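Side-chain contacts in armadillo repeat protein arm00016 (Synthetic construct, PDB 4D4E), which was computationally designed as an armadillo repeat scaffold for modular peptide recognition and probably binds peptides in extended form: residues Pro100-Leu105 against Leu140-Lys145; Asn157-Ile162 against Ser183-Leu188; Gln19-Pro24 against Gln30-Lys35; Lys61-Ala66 against Asn73-Ile78; Glu228-His233 against Lys240-Ala245. All coordinates share one frame; numbering follows the deposited sequence. Where two conformers were deposited one is given.

Contact 1 (Pro100-Leu105 against Leu140-Lys145); sequences PLVKLL and LSPLVK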
# COMPACT_ATOMS: atom_id res chain seq x y z
N PRO A 100 -1.33 -10.44 8.93
CA PRO A 100 -0.39 -11.21 8.08
C PRO A 100 0.21 -10.36 6.99
O PRO A 100 1.36 -10.63 6.63
CB PRO A 100 -1.27 -12.30 7.44
CG PRO A 100 -2.55 -12.28 8.21
CD PRO A 100 -2.72 -10.94 8.82
N LEU A 101 -0.52 -9.36 6.46
CA LEU A 101 0.10 -8.53 5.39
C LEU A 101 1.31 -7.80 5.97
O LEU A 101 2.36 -7.76 5.37
CB LEU A 101 -0.86 -7.53 4.77
CG LEU A 101 -1.88 -8.15 3.84
CD1 LEU A 101 -2.84 -7.06 3.37
CD2 LEU A 101 -1.20 -8.86 2.66
N VAL A 102 1.15 -7.28 7.19
CA VAL A 102 2.24 -6.52 7.86
C VAL A 102 3.43 -7.41 8.19
O VAL A 102 4.57 -6.92 8.11
CB VAL A 102 1.78 -5.94 9.21
CG1 VAL A 102 2.96 -5.47 10.08
CG2 VAL A 102 0.79 -4.86 8.98
N LYS A 103 3.15 -8.64 8.66
CA LYS A 103 4.21 -9.62 8.93
C LYS A 103 5.05 -9.83 7.65
O LYS A 103 6.27 -10.07 7.74
CB LYS A 103 3.60 -10.96 9.42
CG LYS A 103 4.51 -12.19 9.41
CD LYS A 103 3.87 -13.42 10.03
CE LYS A 103 2.58 -13.88 9.35
NZ LYS A 103 2.57 -13.88 7.85
N LEU A 104 4.41 -9.74 6.48
CA LEU A 104 5.11 -10.09 5.22
C LEU A 104 6.10 -9.03 4.79
O LEU A 104 6.92 -9.27 3.93
CB LEU A 104 4.12 -10.46 4.10
CG LEU A 104 3.48 -11.82 4.40
CD1 LEU A 104 2.31 -12.08 3.47
CD2 LEU A 104 4.49 -12.99 4.38
N LEU A 105 6.01 -7.85 5.41
CA LEU A 105 6.87 -6.76 5.07
C LEU A 105 8.33 -7.06 5.41
O LEU A 105 9.22 -6.37 4.90
CB LEU A 105 6.36 -5.46 5.74
CG LEU A 105 5.37 -4.54 5.02
CD1 LEU A 105 4.58 -5.22 3.89
CD2 LEU A 105 4.47 -3.79 6.00
N LEU A 140 2.83 1.21 10.09
CA LEU A 140 3.56 2.45 9.82
C LEU A 140 5.06 2.33 9.91
O LEU A 140 5.75 2.74 8.99
CB LEU A 140 3.09 3.60 10.75
CG LEU A 140 2.01 4.56 10.23
CD1 LEU A 140 1.00 3.92 9.28
CD2 LEU A 140 1.37 5.36 11.34
N SER A 141 5.56 1.78 11.01
CA SER A 141 7.00 1.63 11.12
C SER A 141 7.69 0.79 10.00
O SER A 141 8.76 1.19 9.50
CB SER A 141 7.40 1.08 12.50
OG SER A 141 7.51 2.19 13.38
N PRO A 142 7.13 -0.39 9.65
CA PRO A 142 7.81 -1.17 8.63
C PRO A 142 7.72 -0.49 7.27
O PRO A 142 8.66 -0.61 6.47
CB PRO A 142 7.04 -2.51 8.62
CG PRO A 142 5.78 -2.27 9.32
CD PRO A 142 6.13 -1.21 10.36
N LEU A 143 6.59 0.20 7.02
CA LEU A 143 6.43 0.96 5.76
C LEU A 143 7.48 2.05 5.68
O LEU A 143 8.10 2.22 4.62
CB LEU A 143 5.02 1.55 5.61
CG LEU A 143 3.85 0.61 5.29
CD1 LEU A 143 2.51 1.38 5.22
CD2 LEU A 143 4.09 -0.05 3.93
N VAL A 144 7.71 2.76 6.79
CA VAL A 144 8.69 3.83 6.78
C VAL A 144 10.09 3.26 6.43
O VAL A 144 10.87 3.88 5.67
CB VAL A 144 8.65 4.61 8.12
CG1 VAL A 144 10.02 5.22 8.53
CG2 VAL A 144 7.48 5.61 8.11
N LYS A 145 10.38 2.09 7.00
CA LYS A 145 11.59 1.34 6.71
C LYS A 145 11.71 0.95 5.26
O LYS A 145 12.80 1.02 4.72
CB LYS A 145 11.68 0.11 7.58
CG LYS A 145 12.78 0.20 8.62
CD LYS A 145 13.80 -0.92 8.43
CE LYS A 145 13.43 -2.13 9.27
NZ LYS A 145 11.94 -2.21 9.32

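Contact 2 (Asn157-Ile162 against Ser183-Leu188); sequences NAVAAI and SPLVKL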
# COMPACT_ATOMS: atom_id res chain seq x y z
N ASN A 157 5.88 1.20 -4.26
CA ASN A 157 4.62 0.78 -3.60
C ASN A 157 4.55 1.36 -2.15
O ASN A 157 3.47 1.76 -1.68
CB ASN A 157 4.56 -0.75 -3.56
CG ASN A 157 4.29 -1.40 -4.94
OD1 ASN A 157 3.63 -0.82 -5.78
ND2 ASN A 157 4.74 -2.61 -5.12
N ALA A 158 5.72 1.43 -1.46
CA ALA A 158 5.79 1.92 -0.09
C ALA A 158 5.43 3.37 -0.01
O ALA A 158 4.77 3.75 0.98
CB ALA A 158 7.16 1.72 0.55
N VAL A 159 5.91 4.22 -0.97
CA VAL A 159 5.53 5.63 -0.91
C VAL A 159 4.09 5.80 -1.26
O VAL A 159 3.44 6.70 -0.74
CB VAL A 159 6.30 6.57 -1.88
CG1 VAL A 159 6.38 7.97 -1.25
CG2 VAL A 159 7.67 6.03 -2.18
N ALA A 160 3.60 4.96 -2.17
CA ALA A 160 2.16 5.02 -2.55
C ALA A 160 1.29 4.70 -1.30
O ALA A 160 0.21 5.35 -1.07
CB ALA A 160 1.87 4.02 -3.71
N ALA A 161 1.76 3.77 -0.47
CA ALA A 161 1.03 3.46 0.78
C ALA A 161 1.10 4.64 1.75
O ALA A 161 0.12 4.98 2.38
CB ALA A 161 1.59 2.17 1.44
N ILE A 162 2.28 5.23 1.91
CA ILE A 162 2.46 6.34 2.82
C ILE A 162 1.64 7.57 2.34
O ILE A 162 0.97 8.20 3.14
CB ILE A 162 3.93 6.76 2.96
CG1 ILE A 162 4.79 5.65 3.61
CG2 ILE A 162 4.05 8.17 3.64
CD1 ILE A 162 4.37 5.17 5.00
N SER A 183 11.50 12.72 6.90
CA SER A 183 12.82 12.81 6.26
C SER A 183 13.00 11.77 5.12
O SER A 183 13.58 12.09 4.06
CB SER A 183 13.95 12.75 7.29
OG SER A 183 14.60 11.50 7.30
N PRO A 184 12.51 10.52 5.34
CA PRO A 184 12.52 9.63 4.19
C PRO A 184 11.67 10.11 3.01
O PRO A 184 12.02 9.87 1.86
CB PRO A 184 11.99 8.31 4.77
CG PRO A 184 12.39 8.35 6.21
CD PRO A 184 12.34 9.78 6.62
N LEU A 185 10.57 10.81 3.27
CA LEU A 185 9.71 11.31 2.20
C LEU A 185 10.41 12.45 1.44
O LEU A 185 10.25 12.57 0.20
CB LEU A 185 8.38 11.79 2.76
CG LEU A 185 7.03 11.11 2.53
CD1 LEU A 185 6.96 9.69 1.90
CD2 LEU A 185 6.04 11.31 3.71
N VAL A 186 11.17 13.28 2.17
CA VAL A 186 11.90 14.42 1.61
C VAL A 186 13.07 13.95 0.72
O VAL A 186 13.31 14.48 -0.37
CB VAL A 186 12.33 15.41 2.73
CG1 VAL A 186 13.39 16.35 2.24
CG2 VAL A 186 11.16 16.25 3.18
N LYS A 187 13.75 12.90 1.17
CA LYS A 187 14.77 12.19 0.40
C LYS A 187 14.22 11.61 -0.95
O LYS A 187 14.80 11.81 -2.01
CB LYS A 187 15.31 11.12 1.37
CG LYS A 187 16.53 10.30 0.99
CD LYS A 187 16.13 9.16 0.08
CE LYS A 187 16.75 7.83 0.48
NZ LYS A 187 18.06 7.63 -0.16
N LEU A 188 13.05 10.98 -0.91
CA LEU A 188 12.37 10.41 -2.07
C LEU A 188 11.97 11.46 -3.11
O LEU A 188 11.63 11.10 -4.24
CB LEU A 188 11.11 9.66 -1.63
CG LEU A 188 11.27 8.17 -1.30
CD1 LEU A 188 12.72 7.72 -1.28
CD2 LEU A 188 10.53 7.78 -0.01

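Contact 3 (Gln19-Pro24 against Gln30-Lys35); sequences QQLNSP and QSALRK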
# COMPACT_ATOMS: atom_id res chain seq x y z
N GLN A 19 -12.61 -24.29 -2.54
CA GLN A 19 -12.20 -25.51 -1.87
C GLN A 19 -10.77 -25.94 -2.21
O GLN A 19 -10.02 -26.40 -1.32
CB GLN A 19 -13.15 -26.65 -2.20
CG GLN A 19 -13.24 -27.64 -1.07
CD GLN A 19 -13.83 -28.96 -1.53
OE1 GLN A 19 -14.41 -29.03 -2.61
NE2 GLN A 19 -13.71 -29.99 -0.70
N GLN A 20 -10.38 -25.78 -3.48
CA GLN A 20 -9.06 -26.19 -3.94
C GLN A 20 -7.91 -25.38 -3.35
O GLN A 20 -6.79 -25.88 -3.33
CB GLN A 20 -8.98 -26.20 -5.46
CG GLN A 20 -9.85 -27.29 -6.07
CD GLN A 20 -10.04 -27.12 -7.56
OE1 GLN A 20 -9.69 -26.08 -8.14
NE2 GLN A 20 -10.58 -28.16 -8.21
N LEU A 21 -8.18 -24.16 -2.87
CA LEU A 21 -7.19 -23.38 -2.10
C LEU A 21 -6.74 -24.12 -0.83
O LEU A 21 -5.68 -23.83 -0.29
CB LEU A 21 -7.74 -21.99 -1.71
CG LEU A 21 -8.21 -21.09 -2.87
CD1 LEU A 21 -8.62 -19.75 -2.31
CD2 LEU A 21 -7.11 -20.90 -3.96
N ASN A 22 -7.58 -25.04 -0.35
CA ASN A 22 -7.35 -25.78 0.89
C ASN A 22 -6.83 -27.20 0.57
O ASN A 22 -6.62 -27.99 1.47
CB ASN A 22 -8.63 -25.85 1.77
CG ASN A 22 -9.39 -24.51 1.85
OD1 ASN A 22 -9.10 -23.65 2.68
ND2 ASN A 22 -10.40 -24.36 1.00
N SER A 23 -6.64 -27.51 -0.72
CA SER A 23 -6.12 -28.81 -1.20
C SER A 23 -4.62 -28.97 -0.98
O SER A 23 -3.87 -28.07 -1.34
CB SER A 23 -6.38 -28.95 -2.70
OG SER A 23 -5.50 -29.90 -3.29
N PRO A 24 -4.18 -30.12 -0.43
CA PRO A 24 -2.73 -30.32 -0.25
C PRO A 24 -2.01 -30.63 -1.58
O PRO A 24 -0.80 -30.54 -1.65
CB PRO A 24 -2.64 -31.51 0.73
CG PRO A 24 -4.05 -31.75 1.20
CD PRO A 24 -4.93 -31.28 0.07
N GLN A 30 -2.14 -24.41 -6.96
CA GLN A 30 -1.59 -23.44 -7.92
C GLN A 30 -2.64 -23.07 -8.97
O GLN A 30 -2.84 -21.91 -9.27
CB GLN A 30 -0.43 -24.12 -8.68
CG GLN A 30 0.54 -23.18 -9.39
CD GLN A 30 1.30 -23.84 -10.56
OE1 GLN A 30 1.04 -24.99 -10.94
NE2 GLN A 30 2.22 -23.09 -11.14
N SER A 31 -3.31 -24.09 -9.49
CA SER A 31 -4.36 -23.90 -10.48
C SER A 31 -5.54 -23.08 -9.93
O SER A 31 -6.00 -22.11 -10.57
CB SER A 31 -4.86 -25.27 -10.93
OG SER A 31 -5.19 -25.23 -12.29
N ALA A 32 -6.01 -23.46 -8.74
CA ALA A 32 -7.10 -22.71 -8.12
C ALA A 32 -6.70 -21.27 -7.87
O ALA A 32 -7.40 -20.34 -8.31
CB ALA A 32 -7.61 -23.42 -6.86
N LEU A 33 -5.57 -21.04 -7.21
CA LEU A 33 -5.09 -19.67 -7.04
C LEU A 33 -4.94 -18.94 -8.37
O LEU A 33 -5.24 -17.78 -8.40
CB LEU A 33 -3.77 -19.57 -6.31
CG LEU A 33 -3.64 -18.95 -4.95
CD1 LEU A 33 -2.15 -18.83 -4.71
CD2 LEU A 33 -4.33 -17.60 -4.82
N ARG A 34 -4.47 -19.63 -9.41
CA ARG A 34 -4.48 -19.12 -10.79
C ARG A 34 -5.80 -18.46 -11.14
O ARG A 34 -5.85 -17.26 -11.39
CB ARG A 34 -4.31 -20.25 -11.80
CG ARG A 34 -2.91 -20.71 -12.10
CD ARG A 34 -2.30 -20.02 -13.33
NE ARG A 34 -0.87 -20.34 -13.42
CZ ARG A 34 0.09 -19.70 -12.75
NH1 ARG A 34 -0.18 -18.67 -11.95
NH2 ARG A 34 1.35 -20.08 -12.89
N LYS A 35 -6.85 -19.27 -11.21
CA LYS A 35 -8.13 -18.81 -11.71
C LYS A 35 -8.67 -17.68 -10.83
O LYS A 35 -9.09 -16.61 -11.33
CB LYS A 35 -9.13 -19.98 -11.79
CG LYS A 35 -8.79 -20.99 -12.90
CD LYS A 35 -9.20 -22.41 -12.51
CE LYS A 35 -8.44 -23.49 -13.29
NZ LYS A 35 -6.97 -23.23 -13.35

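Contact 4 (Lys61-Ala66 against Asn73-Ile78); sequences KLLDDA and NAVAAI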
# COMPACT_ATOMS: atom_id res chain seq x y z
N LYS A 61 -5.40 -17.25 4.77
CA LYS A 61 -4.74 -18.36 5.39
C LYS A 61 -3.55 -18.87 4.56
O LYS A 61 -2.63 -19.46 5.13
CB LYS A 61 -5.72 -19.49 5.66
CG LYS A 61 -5.14 -20.59 6.52
CD LYS A 61 -5.76 -21.92 6.12
CE LYS A 61 -4.81 -23.09 6.36
NZ LYS A 61 -5.27 -24.16 5.45
N LEU A 62 -3.58 -18.66 3.24
CA LEU A 62 -2.44 -18.98 2.36
C LEU A 62 -1.21 -18.10 2.57
O LEU A 62 -0.15 -18.43 2.04
CB LEU A 62 -2.86 -18.91 0.86
CG LEU A 62 -3.75 -20.05 0.34
CD1 LEU A 62 -4.18 -19.86 -1.10
CD2 LEU A 62 -3.05 -21.41 0.56
N LEU A 63 -1.36 -16.99 3.32
CA LEU A 63 -0.26 -16.07 3.58
C LEU A 63 0.70 -16.67 4.58
O LEU A 63 1.75 -16.12 4.80
CB LEU A 63 -0.75 -14.70 4.11
CG LEU A 63 -1.77 -13.95 3.24
CD1 LEU A 63 -2.16 -12.57 3.79
CD2 LEU A 63 -1.31 -13.91 1.77
N ASP A 64 0.33 -17.80 5.16
CA ASP A 64 1.27 -18.56 6.00
C ASP A 64 1.83 -19.82 5.38
O ASP A 64 2.57 -20.55 6.03
CB ASP A 64 0.63 -18.92 7.32
CG ASP A 64 0.84 -17.87 8.31
OD1 ASP A 64 2.03 -17.48 8.45
OD2 ASP A 64 -0.17 -17.41 8.87
N ASP A 65 1.50 -20.05 4.11
CA ASP A 65 1.91 -21.24 3.38
C ASP A 65 3.43 -21.46 3.35
O ASP A 65 4.20 -20.49 3.41
CB ASP A 65 1.36 -21.22 1.97
CG ASP A 65 1.50 -22.54 1.30
OD1 ASP A 65 0.61 -23.37 1.55
OD2 ASP A 65 2.54 -22.76 0.60
N ALA A 66 3.85 -22.74 3.24
CA ALA A 66 5.28 -23.10 3.13
C ALA A 66 5.92 -22.57 1.80
O ALA A 66 7.09 -22.18 1.79
CB ALA A 66 5.45 -24.62 3.23
N ASN A 73 1.57 -15.25 -4.79
CA ASN A 73 0.38 -15.22 -5.61
C ASN A 73 -0.88 -14.97 -4.77
O ASN A 73 -1.80 -14.33 -5.25
CB ASN A 73 0.21 -16.53 -6.40
CG ASN A 73 1.23 -16.69 -7.56
OD1 ASN A 73 1.34 -15.81 -8.40
ND2 ASN A 73 1.89 -17.85 -7.64
N ALA A 74 -0.95 -15.50 -3.54
CA ALA A 74 -2.11 -15.22 -2.64
C ALA A 74 -2.18 -13.70 -2.30
O ALA A 74 -3.25 -13.11 -2.33
CB ALA A 74 -2.04 -16.04 -1.37
N VAL A 75 -1.02 -13.12 -1.98
CA VAL A 75 -0.91 -11.68 -1.68
C VAL A 75 -1.30 -10.83 -2.92
O VAL A 75 -1.95 -9.81 -2.75
CB VAL A 75 0.51 -11.28 -1.20
CG1 VAL A 75 0.59 -9.79 -0.99
CG2 VAL A 75 0.83 -11.87 0.15
N ALA A 76 -0.92 -11.25 -4.15
CA ALA A 76 -1.22 -10.51 -5.38
C ALA A 76 -2.72 -10.45 -5.50
O ALA A 76 -3.31 -9.41 -5.82
CB ALA A 76 -0.58 -11.14 -6.66
N ALA A 77 -3.33 -11.58 -5.24
CA ALA A 77 -4.79 -11.72 -5.37
C ALA A 77 -5.51 -10.77 -4.36
O ALA A 77 -6.41 -10.02 -4.77
CB ALA A 77 -5.17 -13.18 -5.16
N ILE A 78 -5.13 -10.85 -3.06
CA ILE A 78 -5.55 -9.91 -2.00
C ILE A 78 -5.25 -8.45 -2.44
O ILE A 78 -6.08 -7.57 -2.21
CB ILE A 78 -4.89 -10.23 -0.63
CG1 ILE A 78 -5.33 -11.59 -0.06
CG2 ILE A 78 -5.03 -9.07 0.37
CD1 ILE A 78 -4.49 -11.98 1.14

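Contact 5 (Glu228-His233 against Lys240-Ala245); sequences EKLQSH and KNAQAA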
# COMPACT_ATOMS: atom_id res chain seq x y z
N GLU A 228 11.30 22.92 -4.35
CA GLU A 228 11.79 23.91 -5.30
C GLU A 228 12.71 23.33 -6.39
O GLU A 228 12.54 23.67 -7.56
CB GLU A 228 12.48 25.03 -4.57
CG GLU A 228 11.50 26.01 -3.98
CD GLU A 228 12.17 27.31 -3.62
OE1 GLU A 228 13.43 27.44 -3.81
OE2 GLU A 228 11.41 28.18 -3.15
N LYS A 229 13.63 22.45 -6.03
CA LYS A 229 14.44 21.69 -7.05
C LYS A 229 13.59 21.02 -8.16
O LYS A 229 13.95 21.09 -9.33
CB LYS A 229 15.33 20.68 -6.36
CG LYS A 229 16.26 19.87 -7.27
CD LYS A 229 17.58 19.59 -6.55
CE LYS A 229 18.67 19.02 -7.45
NZ LYS A 229 18.45 17.56 -7.55
N LEU A 230 12.45 20.42 -7.79
CA LEU A 230 11.54 19.74 -8.72
C LEU A 230 10.85 20.68 -9.65
O LEU A 230 10.27 20.26 -10.66
CB LEU A 230 10.47 18.95 -7.95
CG LEU A 230 11.02 17.76 -7.17
CD1 LEU A 230 9.94 17.19 -6.26
CD2 LEU A 230 11.49 16.70 -8.14
N GLN A 231 10.87 21.97 -9.31
CA GLN A 231 10.36 22.92 -10.30
C GLN A 231 11.15 22.91 -11.57
O GLN A 231 10.68 23.44 -12.58
CB GLN A 231 10.19 24.35 -9.74
CG GLN A 231 8.85 24.41 -9.04
CD GLN A 231 8.68 25.67 -8.25
OE1 GLN A 231 9.66 26.25 -7.77
NE2 GLN A 231 7.44 26.08 -8.08
N SER A 232 12.35 22.31 -11.57
CA SER A 232 13.08 22.16 -12.85
C SER A 232 13.36 20.68 -13.27
O SER A 232 14.19 20.38 -14.13
CB SER A 232 14.32 23.07 -12.88
OG SER A 232 15.18 22.65 -11.90
N HIS A 233 12.60 19.76 -12.68
CA HIS A 233 12.68 18.39 -13.06
C HIS A 233 12.26 18.27 -14.51
O HIS A 233 11.38 19.02 -14.95
CB HIS A 233 11.69 17.61 -12.20
CG HIS A 233 11.81 16.13 -12.36
ND1 HIS A 233 11.25 15.46 -13.42
CD2 HIS A 233 12.43 15.19 -11.61
CE1 HIS A 233 11.53 14.17 -13.32
NE2 HIS A 233 12.27 13.98 -12.25
N LYS A 240 4.66 20.56 -11.77
CA LYS A 240 3.36 21.11 -11.47
C LYS A 240 2.84 20.61 -10.12
O LYS A 240 2.38 21.39 -9.29
CB LYS A 240 2.39 20.65 -12.55
CG LYS A 240 2.35 21.59 -13.73
CD LYS A 240 1.59 20.95 -14.87
CE LYS A 240 1.18 22.03 -15.86
NZ LYS A 240 0.39 21.42 -16.96
N ASN A 241 2.96 19.30 -9.90
CA ASN A 241 2.65 18.72 -8.59
C ASN A 241 3.45 19.34 -7.47
O ASN A 241 2.90 19.59 -6.41
CB ASN A 241 2.86 17.22 -8.63
CG ASN A 241 1.90 16.57 -9.62
OD1 ASN A 241 1.05 17.25 -10.17
ND2 ASN A 241 2.06 15.29 -9.87
N ALA A 242 4.73 19.64 -7.75
CA ALA A 242 5.68 20.19 -6.77
C ALA A 242 5.30 21.59 -6.41
O ALA A 242 5.47 22.04 -5.28
CB ALA A 242 7.07 20.21 -7.34
N GLN A 243 4.83 22.30 -7.42
CA GLN A 243 4.41 23.65 -7.18
C GLN A 243 3.10 23.69 -6.39
O GLN A 243 2.96 24.48 -5.46
CB GLN A 243 4.28 24.40 -8.48
CG GLN A 243 4.52 25.86 -8.17
CD GLN A 243 3.73 26.73 -9.08
OE1 GLN A 243 4.07 26.89 -10.25
NE2 GLN A 243 2.67 27.32 -8.54
N ALA A 244 2.17 22.82 -6.75
CA ALA A 244 0.92 22.68 -6.00
C ALA A 244 1.21 22.26 -4.54
O ALA A 244 0.46 22.64 -3.66
CB ALA A 244 -0.03 21.68 -6.67
N ALA A 245 2.27 21.49 -4.29
CA ALA A 245 2.69 21.17 -2.90
C ALA A 245 3.24 22.37 -2.15
O ALA A 245 3.02 22.52 -0.93
CB ALA A 245 3.72 20.03 -2.87

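Contact 1 (Pro100-Leu105 against Leu140-Lys145)
V102 O accepts the backbone N-H of L105, with 3.2 Å between V102 O and L105 N. This bond joins the two residues of this segment that touch P142. No hydrogen bond crosses between the two segments; the contact itself is apolar. L105 does most of the touching. Its CD2 methyl lies against CB and CG of the proline ring, 3.9 Å from P142 CG and equally far from P142 CB. The two side chains cross obliquely. The second torsion of L105 is 20°, well away from a staggered value, and this swings CD2 over toward the ring. V102 adds a looser touch, with its CG1 methyl 4.3 Å from P142 CG. L143 comes in from the next position of its helix. Its CD2 approaches L105 CD2 at 4.3 Å, so that L105 is bordered by both P142 and L143. The end of helix 98-103 and the residues just after it lie beside helix 140-146. Short helices set side by side through light apolar contacts are characteristic of the armadillo superhelix. L105 also rests on V117 and I120 of helix 110-124, while L143 leans on A161, I162 and I165 of helix 152-166.

Contact 2 (Asn157-Ile162 against Ser183-Leu188)
L185, V159 and I162 bury the most surface here, and L185 meets both of the other two. Its side chain leaves the backbone at an angle and its fork then bends in to helix 152-166. Both of its methyls meet I162: I162 CG2 is 3.7 Å from L185 CD1 and also 3.7 Å from L185 CD2, so the isoleucine methyl sits across the leucine fork. The side chains cross at a slant. With chi1 at -65°, CG2 of I162 lies anti to the backbone N and faces L185. V159 also touches L185 CD1. Its CG1 lies 3.6 Å from L185 CD1, and the two run alongside, pointing opposite ways. V159 also meets L188 end to end, with V159 CG2 4.0 Å from L188 CD2. V159 and L188 were each modelled in two conformers, so the contacts made by these two are less certain than those of I162. No polar bond crosses the contact, and all four residues are buried. A203 of helix 194-208 borders L185, and L147 lies against V159 and L188. A long helix packed through branched aliphatic residues against a short one is characteristic of the hydrophobic core of the armadillo fold, a right-handed superhelix of helices.

Contact 3 (Gln19-Pro24 against Gln30-Lys35)
Q20 and A32 both turn CB toward the other segment and meet at an angle, not head-on. The two carbons, Q20 CB and A32 CB, are 3.4 Å apart. Such closeness goes with backbones that come near here, and the small alanine leaves room for it. Beyond CB the glutamine runs on past the methyl. Its CG is anti to the carbonyl carbon (chi1 -68°) and the chain is extended. The amide therefore ends alongside the alanine, with Q20 OE1 3.6 Å from A32 CB. L21 approaches from the next position. It starts off at an angle to helix 26-40, but its CD2 methyl bends in to the seam between A32 and L33. There L21 CD2 is 3.9 Å from A32 CB and 4.1 Å from L33 CG. The same methyl lies 3.6 Å from the backbone atom L33 N, so it rests on the helix surface itself.

A type I beta turn from Q20 to S23 brings the chain away from helix 14-20. Near it, Q19 O accepts from the backbone N of N22 and from N22 ND2, both from one face of the carbonyl plane. The side-chain bond is tilted well out of that plane and is less certain, since N22 was modelled in two conformers. On the opposite segment K35 NZ donates to S31 OG at 2.9 Å.

A short helix, a tight turn and a longer helix packed back on it form an N-terminal piece of the armadillo fold's helical stack. A32 also touches M17 of helix 14-20, and L21 reaches L36. L33 faces onward, to L59 of helix 56-61 and to V70 and N73 of helix 68-81.

Contact 4 (Lys61-Ala66 against Asn73-Ile78)
L63 touches three residues of helix 68-81. Its CD2 methyl lies only 3.4 Å from V75 CG2, tighter than usual for two carbons, and the side chains cross at about a right angle. Its CD1 methyl meets I78 tip to tip, with L63 CD1 3.6 Å from I78 CD1. The CD2 methyl also reaches A74, at 3.9 Å from A74 CB. L63 carries CG anti to its carbonyl carbon (chi1 -55°), which sends the fork across to the helix. With an alanine here the fork would be gone, and a gap would probably open among A74, V75 and I78, leaving I78 CD1 without its mate. L62 makes the other touch, its CB 3.7 Å from A74 CB.

Further out, L29 and L33 of helix 26-40 cover L62, and V70 lies beside it. L104 packs on both L63 and V75. The 3-10 segment 62-64 turns the chain toward helix 68-81, and D65 OD2 binds S67 N just before that helix. Leucines at the end of a short helix closing over the next long helix through alanine, valine and isoleucine are part of the armadillo fold's layered aliphatic core.

Contact 5 (Glu228-His233 against Lys240-Ala245)
L230 and A242 meet through their CB atoms, with L230 CB 3.7 Å from A242 CB. L230 holds CG anti to its carbonyl carbon (chi1 -68°). The rest of the side chain then passes the alanine and reaches I197 and V201 of helix 194-208, and V238.

Q231 and Q243 form the second, outer pair. Q231 is extended beyond CG and presents its amide to the flank of Q243. Q243 has CG anti to the backbone N (chi1 -152°), but its chain bends at the second torsion. The two side chains cross at a slant, and their amide planes stand 76° apart, so the groups are not stacked. Q231 NE2 lies 3.6 Å from Q243 CB. It is modelled only 2.9 Å from Q243 CG, too short for a comfortable contact, and the exact place of this amide is doubtful.

The pairing belongs to the C-terminal end of the armadillo superhelix, where a loop leads from short helix 223-229 to long helix 236-248. Buried L230 and A242 make its inner part, and the partly exposed glutamines border it.

An alanine in place of Q243 would keep only CB beside Q231, whose amide would probably lose most of its neighbour and be more able to turn. Q231 also rests on L246. H233 O accepts a hydrogen bond from Q239 NE2 of helix 236-248, and H233 ND1 is hydrogen-bonded to N235 N.

In the fold
From the N terminus, contact 3 comes first. It closes the short turn between helix 14-20 and helix 26-40. Contact 4 closes the like turn from helix 56-61 into helix 68-81, and touches contact 3 where L33 meets L62 and N73. Contact 1 spans more of the chain, joining helix 98-103 to helix 140-146. It touches contact 4 through L104 on V75 and P100 on L63. Contact 2 joins helix 152-166 to helix 182-187 and meets contact 1 through L143 on I162. Contact 5 closes the last turn, about 7 Å from contact 2 at the nearest atoms. All five follow in series, and none nests or crosses.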